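Local coordinates for cell division protein SepF (Methanobrevibacter smithii, PDB 7AL1), which probably tethers FtsZ to the cell membrane during archaeal division and is represented here by its C-terminal SepF-family domain, at residues A[20-23]-A[24-28]; A[29-32]-A[33-37]; A[58-61]-A[62-65]. All coordinates share one frame; numbering follows the deposited sequence.

Contact 1. Residues A[20-23]-A[24-28]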
loop_
_atom_site.group_PDB
_atom_site.type_symbol
_atom_site.label_atom_id
_atom_site.label_comp_id
_atom_site.label_asym_id
_atom_site.label_seq_id
_atom_site.Cartn_x
_atom_site.Cartn_y
_atom_site.Cartn_z
ATOM N N LYS A 20 14.744 -3.476 9.956
ATOM C CA LYS A 20 15.535 -3.065 11.109
ATOM C C LYS A 20 17.028 -3.127 10.875
ATOM O O LYS A 20 17.782 -2.555 11.679
ATOM C CB LYS A 20 15.209 -3.946 12.321
ATOM C CG LYS A 20 13.779 -3.841 12.773
ATOM C CD LYS A 20 13.611 -4.462 14.148
ATOM C CE LYS A 20 12.164 -4.433 14.569
ATOM N NZ LYS A 20 11.998 -5.039 15.918
ATOM N N THR A 21 17.485 -3.768 9.799
ATOM C CA THR A 21 18.896 -3.979 9.521
ATOM C C THR A 21 19.152 -3.737 8.041
ATOM O O THR A 21 18.218 -3.686 7.229
ATOM C CB THR A 21 19.323 -5.413 9.848
ATOM O OG1 THR A 21 18.650 -6.325 8.968
ATOM C CG2 THR A 21 18.977 -5.761 11.280
ATOM N N ILE A 22 20.440 -3.645 7.685
ATOM C CA ILE A 22 20.817 -3.547 6.274
ATOM C C ILE A 22 20.389 -4.803 5.518
ATOM O O ILE A 22 19.949 -4.743 4.358
ATOM C CB ILE A 22 22.330 -3.297 6.124
ATOM C CG1 ILE A 22 22.724 -1.976 6.793
ATOM C CG2 ILE A 22 22.713 -3.293 4.646
ATOM C CD1 ILE A 22 24.199 -1.610 6.643
ATOM N N ASP A 23 20.511 -5.969 6.151
ATOM C CA ASP A 23 20.092 -7.194 5.478
ATOM C C ASP A 23 18.607 -7.142 5.162
ATOM O O ASP A 23 18.168 -7.640 4.118
ATOM C CB ASP A 23 20.423 -8.411 6.328
ATOM C CG ASP A 23 21.908 -8.638 6.458
ATOM O OD1 ASP A 23 22.675 -8.150 5.598
ATOM O OD2 ASP A 23 22.305 -9.301 7.437
ATOM N N ASP A 24 17.800 -6.547 6.050
ATOM C CA ASP A 24 16.380 -6.450 5.745
ATOM C C ASP A 24 16.160 -5.568 4.516
ATOM O O ASP A 24 15.264 -5.825 3.695
ATOM C CB ASP A 24 15.622 -5.833 6.924
ATOM C CG ASP A 24 15.558 -6.735 8.109
ATOM O OD1 ASP A 24 15.820 -7.956 7.967
ATOM O OD2 ASP A 24 15.214 -6.219 9.207
ATOM N N ILE A 25 16.953 -4.495 4.400
ATOM C CA ILE A 25 16.866 -3.663 3.209
ATOM C C ILE A 25 17.158 -4.489 1.965
ATOM O O ILE A 25 16.472 -4.379 0.943
ATOM C CB ILE A 25 17.817 -2.464 3.325
ATOM C CG1 ILE A 25 17.408 -1.516 4.466
ATOM C CG2 ILE A 25 17.881 -1.682 2.014
ATOM C CD1 ILE A 25 18.509 -0.503 4.868
ATOM N N ASN A 26 18.219 -5.299 2.007
ATOM C CA ASN A 26 18.603 -6.072 0.840
ATOM C C ASN A 26 17.568 -7.131 0.542
ATOM O O ASN A 26 17.375 -7.477 -0.615
ATOM C CB ASN A 26 20.007 -6.605 1.042
ATOM C CG ASN A 26 21.046 -5.512 0.860
ATOM O OD1 ASN A 26 20.837 -4.585 0.066
ATOM N ND2 ASN A 26 22.138 -5.585 1.592
ATOM N N TYR A 27 16.845 -7.599 1.555
ATOM C CA TYR A 27 15.726 -8.482 1.294
ATOM C C TYR A 27 14.613 -7.766 0.545
ATOM O O TYR A 27 14.002 -8.348 -0.349
ATOM C CB TYR A 27 15.209 -9.048 2.614
ATOM C CG TYR A 27 14.018 -9.964 2.464
ATOM C CD1 TYR A 27 14.155 -11.256 1.966
ATOM C CD2 TYR A 27 12.749 -9.532 2.781
ATOM C CE1 TYR A 27 13.044 -12.086 1.837
ATOM C CE2 TYR A 27 11.646 -10.356 2.656
ATOM C CZ TYR A 27 11.803 -11.611 2.166
ATOM O OH TYR A 27 10.680 -12.399 2.051
ATOM N N VAL A 28 14.295 -6.530 0.942
ATOM C CA VAL A 28 13.312 -5.724 0.214
ATOM C C VAL A 28 13.699 -5.640 -1.250
ATOM O O VAL A 28 12.873 -5.831 -2.146
ATOM C CB VAL A 28 13.198 -4.323 0.841
ATOM C CG1 VAL A 28 12.457 -3.369 -0.058
ATOM C CG2 VAL A 28 12.546 -4.390 2.184
#

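Contact 2. Residues A[29-32]-A[33-37]. With TRS (2-amino-2-hydroxymethyl-propane-1,3-diol), chain B.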
loop_
_atom_site.group_PDB
_atom_site.type_symbol
_atom_site.label_atom_id
_atom_site.label_comp_id
_atom_site.label_asym_id
_atom_site.label_seq_id
_atom_site.Cartn_x
_atom_site.Cartn_y
_atom_site.Cartn_z
ATOM N N VAL A 29 14.971 -5.325 -1.510
ATOM C CA VAL A 29 15.439 -5.197 -2.892
ATOM C C VAL A 29 15.205 -6.492 -3.638
ATOM O O VAL A 29 14.719 -6.510 -4.782
ATOM C CB VAL A 29 16.928 -4.816 -2.910
ATOM C CG1 VAL A 29 17.502 -4.823 -4.321
ATOM C CG2 VAL A 29 17.113 -3.449 -2.282
ATOM N N ASP A 30 15.564 -7.609 -3.015
ATOM C CA ASP A 30 15.407 -8.890 -3.691
ATOM C C ASP A 30 13.939 -9.191 -3.997
ATOM O O ASP A 30 13.621 -9.752 -5.047
ATOM C CB ASP A 30 16.035 -10.007 -2.858
ATOM C CG ASP A 30 17.546 -9.936 -2.804
ATOM O OD1 ASP A 30 18.116 -9.123 -3.535
ATOM O OD2 ASP A 30 18.121 -10.693 -2.007
ATOM N N GLN A 31 13.030 -8.801 -3.099
ATOM C CA GLN A 31 11.605 -9.037 -3.340
ATOM C C GLN A 31 11.128 -8.278 -4.568
ATOM O O GLN A 31 10.381 -8.811 -5.395
ATOM C CB GLN A 31 10.793 -8.652 -2.112
ATOM C CG GLN A 31 10.934 -9.662 -0.995
ATOM C CD GLN A 31 10.318 -10.992 -1.401
ATOM O OE1 GLN A 31 9.162 -11.048 -1.827
ATOM N NE2 GLN A 31 11.099 -12.054 -1.314
ATOM N N VAL A 32 11.525 -7.016 -4.690
ATOM C CA VAL A 32 11.100 -6.208 -5.829
ATOM C C VAL A 32 11.767 -6.694 -7.103
ATOM O O VAL A 32 11.096 -6.886 -8.124
ATOM C CB VAL A 32 11.406 -4.726 -5.570
ATOM C CG1 VAL A 32 10.989 -3.877 -6.762
ATOM C CG2 VAL A 32 10.691 -4.235 -4.332
ATOM N N LEU A 33 13.094 -6.900 -7.059
ATOM C CA LEU A 33 13.868 -7.124 -8.288
ATOM C C LEU A 33 13.873 -8.580 -8.718
ATOM O O LEU A 33 13.857 -8.870 -9.918
ATOM C CB LEU A 33 15.314 -6.660 -8.072
ATOM C CG LEU A 33 15.415 -5.185 -7.743
ATOM C CD1 LEU A 33 16.889 -4.803 -7.828
ATOM C CD2 LEU A 33 14.600 -4.328 -8.682
ATOM N N GLU A 34 14.006 -9.508 -7.774
ATOM C CA GLU A 34 14.084 -10.923 -8.127
ATOM C C GLU A 34 12.727 -11.603 -8.132
ATOM O O GLU A 34 12.468 -12.454 -8.981
ATOM C CB GLU A 34 15.019 -11.646 -7.168
ATOM C CG GLU A 34 16.401 -11.087 -7.205
ATOM C CD GLU A 34 17.360 -11.750 -6.272
ATOM O OE1 GLU A 34 16.930 -12.515 -5.374
ATOM O OE2 GLU A 34 18.579 -11.558 -6.453
ATOM N N GLU A 35 11.855 -11.245 -7.209
ATOM C CA GLU A 35 10.536 -11.870 -7.144
ATOM C C GLU A 35 9.448 -11.058 -7.833
ATOM O O GLU A 35 8.336 -11.575 -8.004
ATOM C CB GLU A 35 10.135 -12.131 -5.687
ATOM C CG GLU A 35 11.154 -12.922 -4.873
ATOM C CD GLU A 35 11.490 -14.267 -5.486
ATOM O OE1 GLU A 35 10.558 -14.975 -5.923
ATOM O OE2 GLU A 35 12.694 -14.610 -5.552
ATOM N N SER A 36 9.717 -9.811 -8.211
ATOM C CA SER A 36 8.717 -8.937 -8.817
ATOM C C SER A 36 7.486 -8.801 -7.931
ATOM O O SER A 36 6.347 -8.787 -8.407
ATOM C CB SER A 36 8.360 -9.382 -10.235
ATOM O OG SER A 36 9.424 -9.102 -11.133
ATOM N N ASN A 37 7.713 -8.653 -6.624
ATOM C CA ASN A 37 6.629 -8.412 -5.684
ATOM C C ASN A 37 6.638 -6.953 -5.248
ATOM O O ASN A 37 7.705 -6.445 -4.868
ATOM C CB ASN A 37 6.800 -9.276 -4.447
ATOM C CG ASN A 37 6.482 -10.713 -4.686
ATOM O OD1 ASN A 37 5.690 -11.031 -5.577
ATOM N ND2 ASN A 37 7.072 -11.591 -3.889
HETATM C C TRS B . 20.564 -12.779 -3.528
HETATM C C1 TRS B . 21.586 -13.435 -4.488
HETATM C C2 TRS B . 21.211 -12.461 -2.190
HETATM C C3 TRS B . 19.359 -13.684 -3.292
HETATM N N TRS B . 20.139 -11.443 -4.224
HETATM O O1 TRS B . 22.146 -14.631 -3.979
HETATM O O2 TRS B . 22.242 -11.491 -2.338
HETATM O O3 TRS B . 18.821 -14.167 -4.512
HETATM O O HOH W 1 18.710 -8.411 -5.924
#

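Contact 3. Residues A[58-61]-A[62-65]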
loop_
_atom_site.group_PDB
_atom_site.type_symbol
_atom_site.label_atom_id
_atom_site.label_comp_id
_atom_site.label_asym_id
_atom_site.label_seq_id
_atom_site.Cartn_x
_atom_site.Cartn_y
_atom_site.Cartn_z
ATOM N N GLY A 58 17.296 4.743 1.392
ATOM C CA GLY A 58 16.937 5.701 0.361
ATOM C C GLY A 58 17.786 5.554 -0.881
ATOM O O GLY A 58 17.292 5.697 -2.000
ATOM N N GLU A 59 19.072 5.241 -0.699
ATOM C CA GLU A 59 19.944 5.053 -1.857
ATOM C C GLU A 59 19.556 3.805 -2.634
ATOM O O GLU A 59 19.614 3.796 -3.870
ATOM C CB GLU A 59 21.402 4.988 -1.414
ATOM C CG GLU A 59 21.940 6.326 -0.916
ATOM C CD GLU A 59 23.255 6.195 -0.171
ATOM O OE1 GLU A 59 23.774 5.064 -0.072
ATOM O OE2 GLU A 59 23.767 7.225 0.317
ATOM N N LYS A 60 19.150 2.734 -1.939
ATOM C CA LYS A 60 18.736 1.523 -2.641
ATOM C C LYS A 60 17.419 1.746 -3.373
ATOM O O LYS A 60 17.210 1.207 -4.467
ATOM C CB LYS A 60 18.620 0.352 -1.663
ATOM C CG LYS A 60 19.914 0.008 -0.939
ATOM C CD LYS A 60 20.863 -0.853 -1.749
ATOM C CE LYS A 60 22.048 -1.290 -0.890
ATOM N NZ LYS A 60 22.525 -2.669 -1.184
ATOM N N ILE A 61 16.508 2.526 -2.786
ATOM C CA ILE A 61 15.273 2.852 -3.493
ATOM C C ILE A 61 15.592 3.637 -4.763
ATOM O O ILE A 61 15.026 3.368 -5.831
ATOM C CB ILE A 61 14.297 3.581 -2.550
ATOM C CG1 ILE A 61 13.804 2.608 -1.468
ATOM C CG2 ILE A 61 13.127 4.166 -3.308
ATOM C CD1 ILE A 61 13.145 3.277 -0.276
ATOM N N LYS A 62 16.520 4.592 -4.664
ATOM C CA LYS A 62 16.949 5.354 -5.832
ATOM C C LYS A 62 17.465 4.431 -6.924
ATOM O O LYS A 62 17.101 4.573 -8.099
ATOM C CB LYS A 62 18.048 6.308 -5.381
ATOM C CG LYS A 62 18.603 7.196 -6.446
ATOM C CD LYS A 62 19.844 7.935 -5.927
ATOM C CE LYS A 62 19.595 8.643 -4.607
ATOM N NZ LYS A 62 18.352 9.467 -4.595
ATOM N N GLN A 63 18.295 3.460 -6.545
ATOM C CA GLN A 63 18.852 2.521 -7.512
ATOM C C GLN A 63 17.758 1.674 -8.160
ATOM O O GLN A 63 17.791 1.403 -9.371
ATOM C CB GLN A 63 19.919 1.669 -6.820
ATOM C CG GLN A 63 20.720 0.736 -7.740
ATOM C CD GLN A 63 21.956 0.140 -7.062
ATOM O OE1 GLN A 63 23.062 0.190 -7.604
ATOM N NE2 GLN A 63 21.767 -0.423 -5.869
ATOM N N MET A 64 16.759 1.248 -7.383
ATOM C CA MET A 64 15.714 0.433 -7.987
ATOM C C MET A 64 14.910 1.233 -9.003
ATOM O O MET A 64 14.527 0.706 -10.052
ATOM C CB MET A 64 14.773 -0.139 -6.931
ATOM C CG MET A 64 15.386 -1.243 -6.074
ATOM S SD MET A 64 14.215 -2.141 -5.030
ATOM C CE MET A 64 13.964 -0.856 -3.862
ATOM N N ARG A 65 14.637 2.504 -8.708
ATOM C CA ARG A 65 13.912 3.351 -9.642
ATOM C C ARG A 65 14.741 3.607 -10.896
ATOM O O ARG A 65 14.265 3.441 -12.026
ATOM C CB ARG A 65 13.545 4.673 -8.972
ATOM C CG ARG A 65 12.544 4.560 -7.869
ATOM C CD ARG A 65 12.246 5.923 -7.283
ATOM N NE ARG A 65 11.365 6.719 -8.131
ATOM C CZ ARG A 65 10.956 7.952 -7.829
ATOM N NH1 ARG A 65 11.367 8.528 -6.719
ATOM N NH2 ARG A 65 10.153 8.600 -8.662
#

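Contact 1. Residues A[20-23]-A[24-28]
T21 O accepts from I25 N at 3.2 Å as the chain enters helix 22-33, and helical bonding continues at once, N26 N reaching I22 O at 3.0 Å and Y27 N reaching D23 O at 2.9 Å. T21, the N-cap residue, faces D24 across this first turn, and the two form a capping box at the start of the helix of the beta-alpha-beta unit 13-17, 22-33, 39-42. Because D24 N lies in the opening turn, it is supplied with an acceptor by a side chain. T21 OG1, set between its own backbone N and carbonyl carbon (chi1 65°), accepts from D24 N at 3.0 Å. The D24 carboxylate returns across the threonine side chain to the backbone that precedes the helix. Its OD2 takes K20 N at 2.9 Å in an almost straight bond of 171°, and the reciprocal bond of the box, from T21 N, is long and weak. These amides and the helix N-terminus would probably favour an ionised carboxylate. On another side of the turn, I22 and N26 run side by side, with I22 CG2 against the amide of N26, whose OD1 accepts from K60 NZ of helix 51-68. I25 turns into the interior toward A57 and L46. For the K20 bond, D24 OD2 offers its anti lone pair, the one pointing away from OD1.

Contact 2. Residues A[29-32]-A[33-37]
D30 and E34, one helical turn apart, point the same way with their carboxylates stacked, the two planes only 7° apart. D30 OD1 and E34 OE2 come within 3.8 Å, a close approach of like charges that is bridged by a Tris molecule, probably from the crystallisation liquor. The Tris amine gives E34 OE2 a bond of 2.7 Å and two weak ones, one to each oxygen of D30, while Tris O3 reaches E34 OE1, also at 2.7 Å. A water adds a further bridge, donating to D30 OD1 at 2.6 Å and weakly to E34 OE2. A protonated amine would probably offset much of the negative charge. V29 and L33 likewise lie alongside each other, V29 CG1 meeting L33 CD1 at 3.6 Å, on the face that packs against K60, M64 and Y68 of helix 51-68. Here helix 22-33 of the beta-alpha-beta unit ends and the chain turns back toward strand 39-42. D30 O accepts from both E34 N and E35 N, S36 takes a positive phi, and N37 N closes the turn on Q31 O at 2.9 Å. The same two residues are joined again through their side chains. Q31 folds at its second torsion (chi2 -66°), which brings its amide across to N37, and N37 ND2 donates to Q31 OE1 at 3.0 Å with the two amide planes turned 33° from each other. CG of E35 lies against NE2 of the same glutamine. N37 O is buried with no hydrogen-bonding partner in the model, although V32 CA approaches it at 3.5 Å in a CA-H...O contact.

Contact 3. Residues A[58-61]-A[62-65]
I61 and M64 make the close side of this turn of helix 51-68. M64 bends at its last torsion (chi3 -73°), which carries CE back along the helix to lie 3.9 Å from I61 CA and 4.2 Å from I61 CG1. Its CG sits 3.5 Å from K60 O, the carbonyl that also accepts from M64 N, so this methionine hugs the backbone of the preceding turn. Both side chains belong to the layer between helix and sheet: I61 and M64 touch I86 of strand 81-87, I61 also meets A72 of strand 71-78, and M64 reaches V32 and L33 of helix 22-33. Regular helical bonds join the two segments, K62 N to G58 O and R65 N to I61 O at 3.0 Å each. On the flank facing helix 22-33, K60 packs on I25 and V29, and its NZ is bonded to N26 OD1. The side chains of K60 and Q63 approach no closer than 4.2 Å, from CD of K60 to NE2 of Q63. E59, K62 and Q63 form the open side, with K62 deposited in two conformers. R65 is exposed too, yet its CG lies 3.4 Å from I61 O and its side chain touches A72.

Contacts 1 and 2 follow one another along helix 22-33, from its capped N-terminus to the turn before strand 39-42, and contact 3 comes later, on helix 51-68. Their centres are about 13 Å apart in every pairing. Both helices pack against the mixed four-stranded sheet, and contact 3 touches each of the other two. N26 OD1 and K60 NZ, 2.8 Å apart in a probable hydrogen bond, join it to contact 1, while M64 SD packs 3.9 Å from V32 CB of contact 2. The helix pair is thus joined by a polar link with apolar packing beside it at contact 1, and by apolar packing alone at contact 2, within a single SepF-family domain.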